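PDB 5L6G: FAD linked oxidase-like protein from Myceliophthora thermophila, which oxidises the C1 hydroxyl of xylooligosaccharides and related sugars to lactones, passing the electrons through a bicovalently bound FAD to oxygen, which becomes hydrogen peroxide. Local coordinates for residues D380-P385 with L408-L413; S173-L178 with E268-V273; K345-S350 with S443-Y448. All blocks are in the same frame, centred on the assembly; numbering follows the deposited sequence.

Read from the N terminus, the chain first passes helix 173-176, which lies in the FAD-binding part, and 90 residues later strand 269-275 comes back to it; contact 2 closes that loop and ties the flavin domain to the eight-stranded antiparallel sheet. The next loop opens at 345-350 and is shut by 443-448 in contact 3. Within it, contact 1 closes a shorter, irregular excursion between 380-385 and 408-413. Strands 269-275, 374-381, 409-417, 341-349 and 445-446 are successive neighbours, so the three contacts follow one another across the sheet: M381 N meets M271 O, and Y411 N meets L347 O.

Contact 1: D380-P385 with L408-L413; sequences DMYGGP and LFLYEL. With XYP (beta-D-xylopyranose), chain H.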
loop_
_atom_site.group_PDB
_atom_site.type_symbol
_atom_site.label_atom_id
_atom_site.label_comp_id
_atom_site.label_asym_id
_atom_site.label_seq_id
_atom_site.Cartn_x
_atom_site.Cartn_y
_atom_site.Cartn_z
ATOM N N ASP A 380 4.241 5.380 -10.975
ATOM C CA ASP A 380 5.416 4.604 -10.608
ATOM C C ASP A 380 5.926 3.862 -11.820
ATOM O O ASP A 380 5.132 3.298 -12.572
ATOM C CB ASP A 380 5.069 3.587 -9.522
ATOM C CG ASP A 380 4.853 4.228 -8.183
ATOM O OD1 ASP A 380 5.720 4.987 -7.733
ATOM O OD2 ASP A 380 3.843 3.936 -7.546
ATOM N N MET A 381 7.248 3.856 -12.008
ATOM C CA MET A 381 7.860 2.971 -12.986
ATOM C C MET A 381 7.843 1.564 -12.386
ATOM O O MET A 381 8.714 1.175 -11.639
ATOM C CB MET A 381 9.299 3.424 -13.340
ATOM C CG MET A 381 9.386 4.847 -13.846
ATOM S SD MET A 381 8.483 5.257 -15.365
ATOM C CE MET A 381 6.973 5.933 -14.690
ATOM N N TYR A 382 6.817 0.805 -12.735
ATOM C CA TYR A 382 6.407 -0.357 -11.959
ATOM C C TYR A 382 6.869 -1.669 -12.585
ATOM O O TYR A 382 7.384 -2.559 -11.901
ATOM C CB TYR A 382 4.881 -0.294 -11.832
ATOM C CG TYR A 382 4.213 -1.473 -11.171
ATOM C CD1 TYR A 382 3.837 -2.583 -11.912
ATOM C CD2 TYR A 382 3.942 -1.465 -9.822
ATOM C CE1 TYR A 382 3.214 -3.659 -11.330
ATOM C CE2 TYR A 382 3.303 -2.533 -9.219
ATOM C CZ TYR A 382 2.951 -3.630 -9.976
ATOM O OH TYR A 382 2.327 -4.686 -9.376
ATOM N N GLY A 383 6.648 -1.795 -13.890
ATOM C CA GLY A 383 6.843 -3.035 -14.608
ATOM C C GLY A 383 8.020 -2.984 -15.567
ATOM O O GLY A 383 9.039 -2.341 -15.304
ATOM N N GLY A 384 7.894 -3.710 -16.672
ATOM C CA GLY A 384 8.956 -3.809 -17.639
ATOM C C GLY A 384 9.909 -4.949 -17.341
ATOM O O GLY A 384 9.878 -5.532 -16.266
ATOM N N PRO A 385 10.809 -5.237 -18.286
ATOM C CA PRO A 385 11.671 -6.425 -18.260
ATOM C C PRO A 385 12.612 -6.571 -17.065
ATOM O O PRO A 385 13.051 -7.694 -16.761
ATOM C CB PRO A 385 12.498 -6.288 -19.541
ATOM C CG PRO A 385 11.726 -5.390 -20.424
ATOM C CD PRO A 385 10.937 -4.478 -19.544
ATOM N N LEU A 408 2.464 -2.194 -16.225
ATOM C CA LEU A 408 3.641 -1.387 -16.487
ATOM C C LEU A 408 3.769 -0.225 -15.523
ATOM O O LEU A 408 4.895 0.139 -15.147
ATOM C CB LEU A 408 3.537 -0.823 -17.889
ATOM C CG LEU A 408 4.798 -0.146 -18.402
ATOM C CD1 LEU A 408 5.993 -1.088 -18.368
ATOM C CD2 LEU A 408 4.559 0.375 -19.809
ATOM N N PHE A 409 2.620 0.367 -15.169
ATOM C CA PHE A 409 2.560 1.574 -14.346
ATOM C C PHE A 409 1.571 1.374 -13.216
ATOM O O PHE A 409 0.496 0.807 -13.407
ATOM C CB PHE A 409 2.066 2.796 -15.131
ATOM C CG PHE A 409 3.000 3.258 -16.205
ATOM C CD1 PHE A 409 4.317 3.561 -15.910
ATOM C CD2 PHE A 409 2.559 3.391 -17.509
ATOM C CE1 PHE A 409 5.171 4.001 -16.888
ATOM C CE2 PHE A 409 3.417 3.802 -18.498
ATOM C CZ PHE A 409 4.725 4.123 -18.189
ATOM N N LEU A 410 1.954 1.882 -12.057
ATOM C CA LEU A 410 1.089 2.024 -10.906
ATOM C C LEU A 410 0.909 3.498 -10.598
ATOM O O LEU A 410 1.865 4.297 -10.618
ATOM C CB LEU A 410 1.713 1.313 -9.715
ATOM C CG LEU A 410 1.123 1.481 -8.334
ATOM C CD1 LEU A 410 -0.260 0.860 -8.330
ATOM C CD2 LEU A 410 2.037 0.835 -7.284
ATOM N N TYR A 411 -0.317 3.862 -10.267
ATOM C CA TYR A 411 -0.662 5.255 -10.085
ATOM C C TYR A 411 -1.316 5.501 -8.742
ATOM O O TYR A 411 -2.136 4.692 -8.284
ATOM C CB TYR A 411 -1.669 5.698 -11.125
ATOM C CG TYR A 411 -1.318 5.488 -12.577
ATOM C CD1 TYR A 411 -1.334 4.213 -13.144
ATOM C CD2 TYR A 411 -1.037 6.560 -13.398
ATOM C CE1 TYR A 411 -1.093 4.007 -14.483
ATOM C CE2 TYR A 411 -0.791 6.375 -14.748
ATOM C CZ TYR A 411 -0.822 5.099 -15.291
ATOM O OH TYR A 411 -0.572 4.897 -16.624
ATOM N N GLU A 412 -0.966 6.640 -8.149
ATOM C CA GLU A 412 -1.680 7.184 -7.028
ATOM C C GLU A 412 -2.180 8.563 -7.459
ATOM O O GLU A 412 -1.388 9.388 -7.916
ATOM C CB GLU A 412 -0.788 7.338 -5.799
ATOM C CG GLU A 412 -1.570 7.767 -4.565
ATOM C CD GLU A 412 -0.699 7.985 -3.341
ATOM O OE1 GLU A 412 0.560 7.971 -3.457
ATOM O OE2 GLU A 412 -1.288 8.201 -2.259
ATOM N N LEU A 413 -3.484 8.784 -7.313
ATOM C CA LEU A 413 -4.095 10.081 -7.557
ATOM C C LEU A 413 -4.663 10.563 -6.239
ATOM O O LEU A 413 -5.403 9.858 -5.583
ATOM C CB LEU A 413 -5.195 10.018 -8.621
ATOM C CG LEU A 413 -4.865 9.528 -10.043
ATOM C CD1 LEU A 413 -4.811 8.019 -10.122
ATOM C CD2 LEU A 413 -5.882 10.048 -11.053
HETATM O O1 XYP H . 2.859 6.358 -2.855
HETATM C C1 XYP H . 2.956 7.122 -1.655
HETATM C C2 XYP H . 4.100 8.124 -1.790
HETATM C C3 XYP H . 4.120 9.100 -0.621
HETATM C C4 XYP H . 2.747 9.740 -0.446
HETATM C C5 XYP H . 1.653 8.669 -0.345
HETATM O O2 XYP H . 5.324 7.389 -1.828
HETATM O O3 XYP H . 5.167 10.072 -0.788
HETATM O O4 XYP H . 2.712 10.499 0.769
HETATM O O5 XYP H . 1.707 7.759 -1.439
#
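M381 and F409 lie side by side on one face of an antiparallel strand pair, while D380 and L410 do the same on the other. The M381 chain is bent at chi2 (-61°), which brings its sulfur to the rim of the F409 ring: SD stands 5.2 Å from the ring centroid, nearly in the ring plane, a Met-aromatic contact made at the edge. The methyl CE comes closer still, 3.4 Å from F409 CE1. D380 O also meets this edge, beside CD1, and L408 CG sits over one face of the same ring. On the opposite side of the sheet the Y382 ring, its CG anti to the backbone N (chi1 175°), slants across L410, with CD2 3.6 Å from L410 CB. L410 CD2 in turn lies 3.6 Å from D380 OD2. The phenol OH of Y382 is held by F401 O and Y399 OH.

The backbone bond from D380 N to L410 O is short (2.6 Å) and almost straight. Past M381 the pairing changes, because Y382 N and G383 N both donate to L408 O from one face of its carbonyl plane, at 3.2 Å and 2.9 Å. L408 and F409 together face T349, a classic beta bulge at the start of a strand that carries E412 to the bound xylose, where it forms part of the substrate site.

Contact 2: S173-L178 with E268-V273; sequences SHSHGL and EMNMRV. With XYP (beta-D-xylopyranose), chain H; XYP (beta-D-xylopyranose), chain J.
The amide of N270 meets S175 with both of its ends. Its ND2 donates to S175 OG at 2.9 Å, with the hydroxyl lying in the amide plane, and its OD1 accepts from S175 N at 3.1 Å from a donor tilted 24° off that plane. ND2 has a second acceptor in L285 O, on the adjacent strand, and S175 OG is also bonded to E267 O, just ahead of the strand. H174 N lies 2.9 Å from the same OD1, and H174 ND1 comes equally near M269 O.

This is an interdomain joint: a short helix of the FAD-binding PCMH-type region docks on the start of strand 269-275 by side-chain and backbone polar groups. With alanine at position N270, S175 N would probably lose its acceptor, and S175 OG and L285 O the side-chain NH2 that now binds both, weakening the grip of helix on strand. At the end of this short helix S173 OG donates to G177 O, just past it, at 2.9 Å, and is bonded to G170 N as well.

Two residues further along the strand R272, extended from CG to NE, reaches the sugar. Its NH1 donates to O2 of the xylose (chain H) at 2.8 Å, with O2 at the guanidinium edge, while NE is held by Q283 OE1.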
loop_
_atom_site.group_PDB
_atom_site.type_symbol
_atom_site.label_atom_id
_atom_site.label_comp_id
_atom_site.label_asym_id
_atom_site.label_seq_id
_atom_site.Cartn_x
_atom_site.Cartn_y
_atom_site.Cartn_z
ATOM N N SER A 173 11.358 -1.139 -4.985
ATOM C CA SER A 173 10.474 -2.145 -5.541
ATOM C C SER A 173 10.917 -2.608 -6.921
ATOM O O SER A 173 10.824 -3.791 -7.236
ATOM C CB SER A 173 9.030 -1.651 -5.574
ATOM O OG SER A 173 8.499 -1.702 -4.266
ATOM N N HIS A 174 11.378 -1.696 -7.755
ATOM C CA HIS A 174 11.967 -2.137 -9.010
ATOM C C HIS A 174 13.128 -3.121 -8.750
ATOM O O HIS A 174 13.256 -4.150 -9.442
ATOM C CB HIS A 174 12.455 -0.980 -9.836
ATOM C CG HIS A 174 12.711 -1.350 -11.256
ATOM N ND1 HIS A 174 13.970 -1.374 -11.805
ATOM C CD2 HIS A 174 11.863 -1.761 -12.229
ATOM C CE1 HIS A 174 13.884 -1.753 -13.070
ATOM N NE2 HIS A 174 12.617 -1.997 -13.347
ATOM N N SER A 175 13.972 -2.799 -7.763
ATOM C CA SER A 175 15.100 -3.654 -7.430
ATOM C C SER A 175 14.730 -4.959 -6.720
ATOM O O SER A 175 15.400 -5.981 -6.936
ATOM C CB SER A 175 16.103 -2.901 -6.561
ATOM O OG SER A 175 16.497 -1.695 -7.174
ATOM N N HIS A 176 13.701 -4.928 -5.861
ATOM C CA HIS A 176 13.467 -6.008 -4.893
ATOM C C HIS A 176 12.006 -6.428 -4.674
ATOM O O HIS A 176 11.723 -7.320 -3.873
ATOM C CB HIS A 176 14.058 -5.592 -3.531
ATOM C CG HIS A 176 15.550 -5.453 -3.530
ATOM N ND1 HIS A 176 16.398 -6.511 -3.756
ATOM C CD2 HIS A 176 16.342 -4.387 -3.284
ATOM C CE1 HIS A 176 17.654 -6.101 -3.677
ATOM N NE2 HIS A 176 17.647 -4.810 -3.398
ATOM N N GLY A 177 11.074 -5.824 -5.390
ATOM C CA GLY A 177 9.704 -6.294 -5.336
ATOM C C GLY A 177 8.861 -5.554 -4.332
ATOM O O GLY A 177 9.204 -4.463 -3.872
ATOM N N LEU A 178 7.716 -6.128 -4.034
ATOM C CA LEU A 178 6.758 -5.480 -3.157
ATOM C C LEU A 178 7.007 -5.966 -1.739
ATOM O O LEU A 178 7.669 -6.976 -1.547
ATOM C CB LEU A 178 5.334 -5.818 -3.584
ATOM C CG LEU A 178 4.935 -5.403 -4.998
ATOM C CD1 LEU A 178 3.559 -5.944 -5.352
ATOM C CD2 LEU A 178 4.982 -3.892 -5.131
ATOM N N GLU A 268 18.799 -1.633 -10.576
ATOM C CA GLU A 268 19.198 -0.787 -9.439
ATOM C C GLU A 268 18.393 0.515 -9.338
ATOM O O GLU A 268 18.423 1.175 -8.293
ATOM C CB GLU A 268 20.678 -0.395 -9.554
ATOM C CG GLU A 268 21.662 -1.550 -9.469
ATOM C CD GLU A 268 21.890 -2.293 -10.773
ATOM O OE1 GLU A 268 21.295 -1.959 -11.834
ATOM O OE2 GLU A 268 22.703 -3.231 -10.714
ATOM N N MET A 269 17.705 0.888 -10.415
ATOM C CA MET A 269 16.974 2.142 -10.488
ATOM C C MET A 269 15.508 1.969 -10.099
ATOM O O MET A 269 14.862 1.047 -10.548
ATOM C CB MET A 269 17.041 2.692 -11.912
ATOM C CG MET A 269 16.466 4.087 -12.089
ATOM S SD MET A 269 16.757 4.731 -13.738
ATOM C CE MET A 269 18.552 4.900 -13.762
ATOM N N ASN A 270 15.010 2.893 -9.288
ATOM C CA ASN A 270 13.654 2.857 -8.767
ATOM C C ASN A 270 13.152 4.260 -8.912
ATOM O O ASN A 270 13.808 5.194 -8.435
ATOM C CB ASN A 270 13.640 2.473 -7.290
ATOM C CG ASN A 270 14.195 1.105 -7.049
ATOM O OD1 ASN A 270 13.437 0.143 -6.943
ATOM N ND2 ASN A 270 15.537 0.994 -7.009
ATOM N N MET A 271 12.036 4.432 -9.607
ATOM C CA MET A 271 11.674 5.769 -10.097
ATOM C C MET A 271 10.173 5.920 -10.291
ATOM O O MET A 271 9.480 4.945 -10.494
ATOM C CB MET A 271 12.386 6.065 -11.398
ATOM C CG MET A 271 12.413 7.526 -11.799
ATOM S SD MET A 271 13.604 7.890 -13.093
ATOM C CE MET A 271 13.214 6.620 -14.312
ATOM N N ARG A 272 9.710 7.162 -10.196
ATOM C CA ARG A 272 8.334 7.527 -10.442
ATOM C C ARG A 272 8.263 8.955 -10.991
ATOM O O ARG A 272 9.191 9.742 -10.831
ATOM C CB ARG A 272 7.565 7.482 -9.139
ATOM C CG ARG A 272 7.917 8.628 -8.188
ATOM C CD ARG A 272 7.392 8.328 -6.781
ATOM N NE ARG A 272 7.642 9.414 -5.856
ATOM C CZ ARG A 272 7.358 9.376 -4.562
ATOM N NH1 ARG A 272 6.829 8.288 -4.027
ATOM N NH2 ARG A 272 7.628 10.422 -3.799
ATOM N N VAL A 273 7.162 9.264 -11.644
ATOM C CA VAL A 273 6.789 10.638 -11.920
ATOM C C VAL A 273 5.926 11.107 -10.768
ATOM O O VAL A 273 4.975 10.438 -10.421
ATOM C CB VAL A 273 5.963 10.749 -13.217
ATOM C CG1 VAL A 273 5.493 12.180 -13.423
ATOM C CG2 VAL A 273 6.775 10.279 -14.415
HETATM O O1 XYP H . 2.859 6.358 -2.855
HETATM C C1 XYP H . 2.956 7.122 -1.655
HETATM C C2 XYP H . 4.100 8.124 -1.790
HETATM C C3 XYP H . 4.120 9.100 -0.621
HETATM C C4 XYP H . 2.747 9.740 -0.446
HETATM C C5 XYP H . 1.653 8.669 -0.345
HETATM O O2 XYP H . 5.324 7.389 -1.828
HETATM O O3 XYP H . 5.167 10.072 -0.788
HETATM O O4 XYP H . 2.712 10.499 0.769
HETATM O O5 XYP H . 1.707 7.759 -1.439
HETATM O O1 XYP J . 14.048 -10.145 -6.021
HETATM C C1 XYP J . 13.093 -11.047 -5.449
HETATM C C2 XYP J . 13.715 -11.778 -4.260
HETATM C C3 XYP J . 12.679 -12.613 -3.508
HETATM C C4 XYP J . 11.413 -11.796 -3.254
HETATM C C5 XYP J . 10.916 -11.137 -4.539
HETATM O O2 XYP J . 14.770 -12.612 -4.751
HETATM O O3 XYP J . 13.209 -13.091 -2.257
HETATM O O4 XYP J . 10.402 -12.654 -2.716
HETATM O O5 XYP J . 11.941 -10.298 -5.050
#

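Contact 3: K345-S350 with S443-Y448; sequences KSLVTS and SDWGMY. With FAD (flavin-adenine dinucleotide), chain D.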
loop_
_atom_site.group_PDB
_atom_site.type_symbol
_atom_site.label_atom_id
_atom_site.label_comp_id
_atom_site.label_asym_id
_atom_site.label_seq_id
_atom_site.Cartn_x
_atom_site.Cartn_y
_atom_site.Cartn_z
ATOM N N LYS A 345 -7.551 8.023 -5.653
ATOM C CA LYS A 345 -7.822 6.920 -6.550
ATOM C C LYS A 345 -6.486 6.313 -6.944
ATOM O O LYS A 345 -5.394 6.886 -6.695
ATOM C CB LYS A 345 -8.599 7.383 -7.787
ATOM C CG LYS A 345 -9.968 7.970 -7.496
ATOM C CD LYS A 345 -10.805 8.221 -8.751
ATOM C CE LYS A 345 -11.518 6.982 -9.282
ATOM N NZ LYS A 345 -12.734 6.556 -8.526
ATOM N N SER A 346 -6.574 5.123 -7.519
ATOM C CA SER A 346 -5.416 4.462 -8.050
ATOM C C SER A 346 -5.727 3.841 -9.388
ATOM O O SER A 346 -6.902 3.762 -9.820
ATOM C CB SER A 346 -4.991 3.362 -7.079
ATOM O OG SER A 346 -5.849 2.252 -7.183
ATOM N N LEU A 347 -4.664 3.397 -10.039
ATOM C CA LEU A 347 -4.754 2.633 -11.237
ATOM C C LEU A 347 -3.491 1.804 -11.372
ATOM O O LEU A 347 -2.426 2.147 -10.836
ATOM C CB LEU A 347 -4.836 3.535 -12.480
ATOM C CG LEU A 347 -6.167 3.977 -13.065
ATOM C CD1 LEU A 347 -5.855 4.860 -14.263
ATOM C CD2 LEU A 347 -7.025 2.825 -13.508
ATOM N N VAL A 348 -3.656 0.709 -12.095
ATOM C CA VAL A 348 -2.566 -0.045 -12.680
ATOM C C VAL A 348 -2.916 -0.106 -14.153
ATOM O O VAL A 348 -4.063 -0.386 -14.509
ATOM C CB VAL A 348 -2.489 -1.459 -12.104
ATOM C CG1 VAL A 348 -1.411 -2.280 -12.806
ATOM C CG2 VAL A 348 -2.211 -1.389 -10.607
ATOM N N THR A 349 -1.966 0.214 -15.016
ATOM C CA THR A 349 -2.217 0.157 -16.434
ATOM C C THR A 349 -1.030 -0.482 -17.160
ATOM O O THR A 349 0.103 -0.540 -16.657
ATOM C CB THR A 349 -2.465 1.548 -17.094
ATOM O OG1 THR A 349 -1.224 2.255 -17.263
ATOM C CG2 THR A 349 -3.475 2.426 -16.369
ATOM N N SER A 350 -1.328 -0.943 -18.360
ATOM C CA SER A 350 -0.318 -1.250 -19.364
ATOM C C SER A 350 0.292 0.052 -19.868
ATOM O O SER A 350 0.002 1.131 -19.350
ATOM C CB SER A 350 -1.003 -1.977 -20.519
ATOM O OG SER A 350 -2.033 -1.153 -21.066
ATOM N N SER A 443 -8.875 -5.968 -19.231
ATOM C CA SER A 443 -7.664 -6.763 -19.054
ATOM C C SER A 443 -6.389 -5.924 -18.967
ATOM O O SER A 443 -5.320 -6.455 -18.641
ATOM C CB SER A 443 -7.532 -7.785 -20.191
ATOM O OG SER A 443 -7.222 -7.137 -21.402
ATOM N N ASP A 444 -6.478 -4.627 -19.250
ATOM C CA ASP A 444 -5.301 -3.766 -19.273
ATOM C C ASP A 444 -5.313 -2.677 -18.199
ATOM O O ASP A 444 -4.475 -1.785 -18.185
ATOM C CB ASP A 444 -5.139 -3.182 -20.674
ATOM C CG ASP A 444 -4.557 -4.178 -21.644
ATOM O OD1 ASP A 444 -3.356 -4.490 -21.528
ATOM O OD2 ASP A 444 -5.295 -4.648 -22.528
ATOM N N TRP A 445 -6.227 -2.779 -17.240
ATOM C CA TRP A 445 -6.132 -1.924 -16.074
ATOM C C TRP A 445 -6.767 -2.564 -14.869
ATOM O O TRP A 445 -7.662 -3.413 -14.980
ATOM C CB TRP A 445 -6.735 -0.531 -16.334
ATOM C CG TRP A 445 -8.219 -0.517 -16.501
ATOM C CD1 TRP A 445 -8.914 -0.712 -17.651
ATOM C CD2 TRP A 445 -9.190 -0.309 -15.475
ATOM N NE1 TRP A 445 -10.269 -0.640 -17.411
ATOM C CE2 TRP A 445 -10.463 -0.371 -16.083
ATOM C CE3 TRP A 445 -9.107 -0.060 -14.100
ATOM C CZ2 TRP A 445 -11.650 -0.213 -15.362
ATOM C CZ3 TRP A 445 -10.289 0.125 -13.383
ATOM C CH2 TRP A 445 -11.549 0.027 -14.022
ATOM N N GLY A 446 -6.262 -2.155 -13.714
ATOM C CA GLY A 446 -6.838 -2.527 -12.436
ATOM C C GLY A 446 -6.631 -1.397 -11.458
ATOM O O GLY A 446 -6.235 -0.299 -11.843
ATOM N N MET A 447 -6.902 -1.665 -10.188
ATOM C CA MET A 447 -6.700 -0.684 -9.138
ATOM C C MET A 447 -6.058 -1.350 -7.934
ATOM O O MET A 447 -6.003 -2.564 -7.853
ATOM C CB MET A 447 -8.026 -0.015 -8.776
ATOM C CG MET A 447 -8.468 0.987 -9.837
ATOM S SD MET A 447 -10.128 1.654 -9.601
ATOM C CE MET A 447 -10.146 2.960 -10.825
ATOM N N TYR A 448 -5.584 -0.535 -7.009
ATOM C CA TYR A 448 -4.651 -0.975 -5.982
ATOM C C TYR A 448 -5.176 -0.576 -4.637
ATOM O O TYR A 448 -5.215 0.602 -4.304
ATOM C CB TYR A 448 -3.308 -0.304 -6.246
ATOM C CG TYR A 448 -2.194 -0.537 -5.254
ATOM C CD1 TYR A 448 -1.843 -1.800 -4.843
ATOM C CD2 TYR A 448 -1.439 0.521 -4.788
ATOM C CE1 TYR A 448 -0.785 -2.006 -3.964
ATOM C CE2 TYR A 448 -0.373 0.336 -3.925
ATOM C CZ TYR A 448 -0.035 -0.925 -3.529
ATOM O OH TYR A 448 1.020 -1.090 -2.650
HETATM P PA FAD D . -4.806 -0.053 8.257
HETATM O O1A FAD D . -4.481 -0.359 9.701
HETATM O O2A FAD D . -5.806 1.032 8.011
HETATM O O5B FAD D . -5.139 -1.381 7.484
HETATM C C5B FAD D . -5.452 -1.430 6.089
HETATM C C4B FAD D . -6.214 -2.700 5.780
HETATM O O4B FAD D . -5.410 -3.830 6.128
HETATM C C3B FAD D . -7.498 -2.826 6.583
HETATM O O3B FAD D . -8.448 -3.551 5.832
HETATM C C2B FAD D . -7.082 -3.647 7.776
HETATM O O2B FAD D . -8.164 -4.304 8.424
HETATM C C1B FAD D . -6.075 -4.584 7.148
HETATM N N9A FAD D . -5.112 -5.049 8.149
HETATM C C8A FAD D . -4.326 -4.326 8.942
HETATM N N7A FAD D . -3.589 -5.126 9.749
HETATM C C5A FAD D . -3.929 -6.373 9.424
HETATM C C6A FAD D . -3.551 -7.698 9.912
HETATM N N6A FAD D . -2.621 -7.750 10.884
HETATM N N1A FAD D . -4.162 -8.765 9.357
HETATM C C2A FAD D . -5.069 -8.674 8.381
HETATM N N3A FAD D . -5.467 -7.467 7.878
HETATM C C4A FAD D . -4.923 -6.324 8.377
HETATM N N1 FAD D . 1.405 2.342 -0.125
HETATM C C2 FAD D . 2.373 1.908 -0.992
HETATM O O2 FAD D . 2.176 0.847 -1.649
HETATM N N3 FAD D . 3.543 2.581 -1.121
HETATM C C4 FAD D . 3.825 3.699 -0.409
HETATM O O4 FAD D . 4.909 4.339 -0.519
HETATM C C4X FAD D . 2.826 4.232 0.541
HETATM N N5 FAD D . 3.022 5.352 1.296
HETATM C C5X FAD D . 2.088 5.823 2.205
HETATM C C6 FAD D . 2.311 6.958 2.996
HETATM C C7 FAD D . 1.319 7.398 3.887
HETATM C C7M FAD D . 1.591 8.636 4.705
HETATM C C8 FAD D . 0.030 6.640 4.049
HETATM C C8M FAD D . -1.032 7.053 5.063
HETATM C C9 FAD D . -0.161 5.509 3.262
HETATM C C9A FAD D . 0.804 5.077 2.335
HETATM N N10 FAD D . 0.610 3.936 1.511
HETATM C C10 FAD D . 1.573 3.469 0.613
HETATM C "C1'" FAD D . -0.617 3.149 1.563
HETATM C "C2'" FAD D . -0.523 2.005 2.521
HETATM O "O2'" FAD D . 0.233 0.974 1.878
HETATM C "C3'" FAD D . -1.944 1.512 2.730
HETATM O "O3'" FAD D . -2.786 2.560 3.225
HETATM C "C4'" FAD D . -1.911 0.354 3.731
HETATM O "O4'" FAD D . -2.986 -0.547 3.430
HETATM C "C5'" FAD D . -1.998 0.898 5.134
HETATM O "O5'" FAD D . -1.601 -0.113 6.064
HETATM P P FAD D . -1.943 0.131 7.585
HETATM O O1P FAD D . -1.652 -1.089 8.401
HETATM O O2P FAD D . -1.333 1.417 8.042
HETATM O O3P FAD D . -3.501 0.492 7.495
HETATM O O HOH W 1 -7.852 2.467 -5.590
#
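S346 and Y448 meet through a hydroxyl: Y448 N donates to S346 OG at 2.8 Å, and the same oxygen has a water 2.6 Å away. From there the Y448 side chain can be followed outward. Its CB lies 3.7 Å from S346 OG, and with CG anti to the backbone N (chi1 176°) the ring leads away from strand 341-349 toward the flavin. FAD O2 lies in the plane of the ring at its edge, 3.5 Å from CE2. At the tip OH donates to FAD O2 in a very short bond of 2.5 Å, and it is also hydrogen-bonded to G168 N and N450 ND2. These partners fix the phenol at the pyrimidine end of the isoalloxazine.

Behind this residue the strands pair antiparallel. V348 and G446 exchange two backbone bonds, of which V348 N to G446 O is 2.8 Å long, and S350 N reaches D444 O. L347 and W445 slant across each other, with CD2 of the leucine 3.6 Å from CE3 of the indole.

The short strand 445-446 thus forms an outermost strand of the eight-stranded sheet, beside 341-349, whose other neighbour in the sheet is 409-417. Helix 426-437 packs on L347, W445 and M447, helix 458-466 covers W445 and M447, and the Y448 ring meets Y451 edge-to-face.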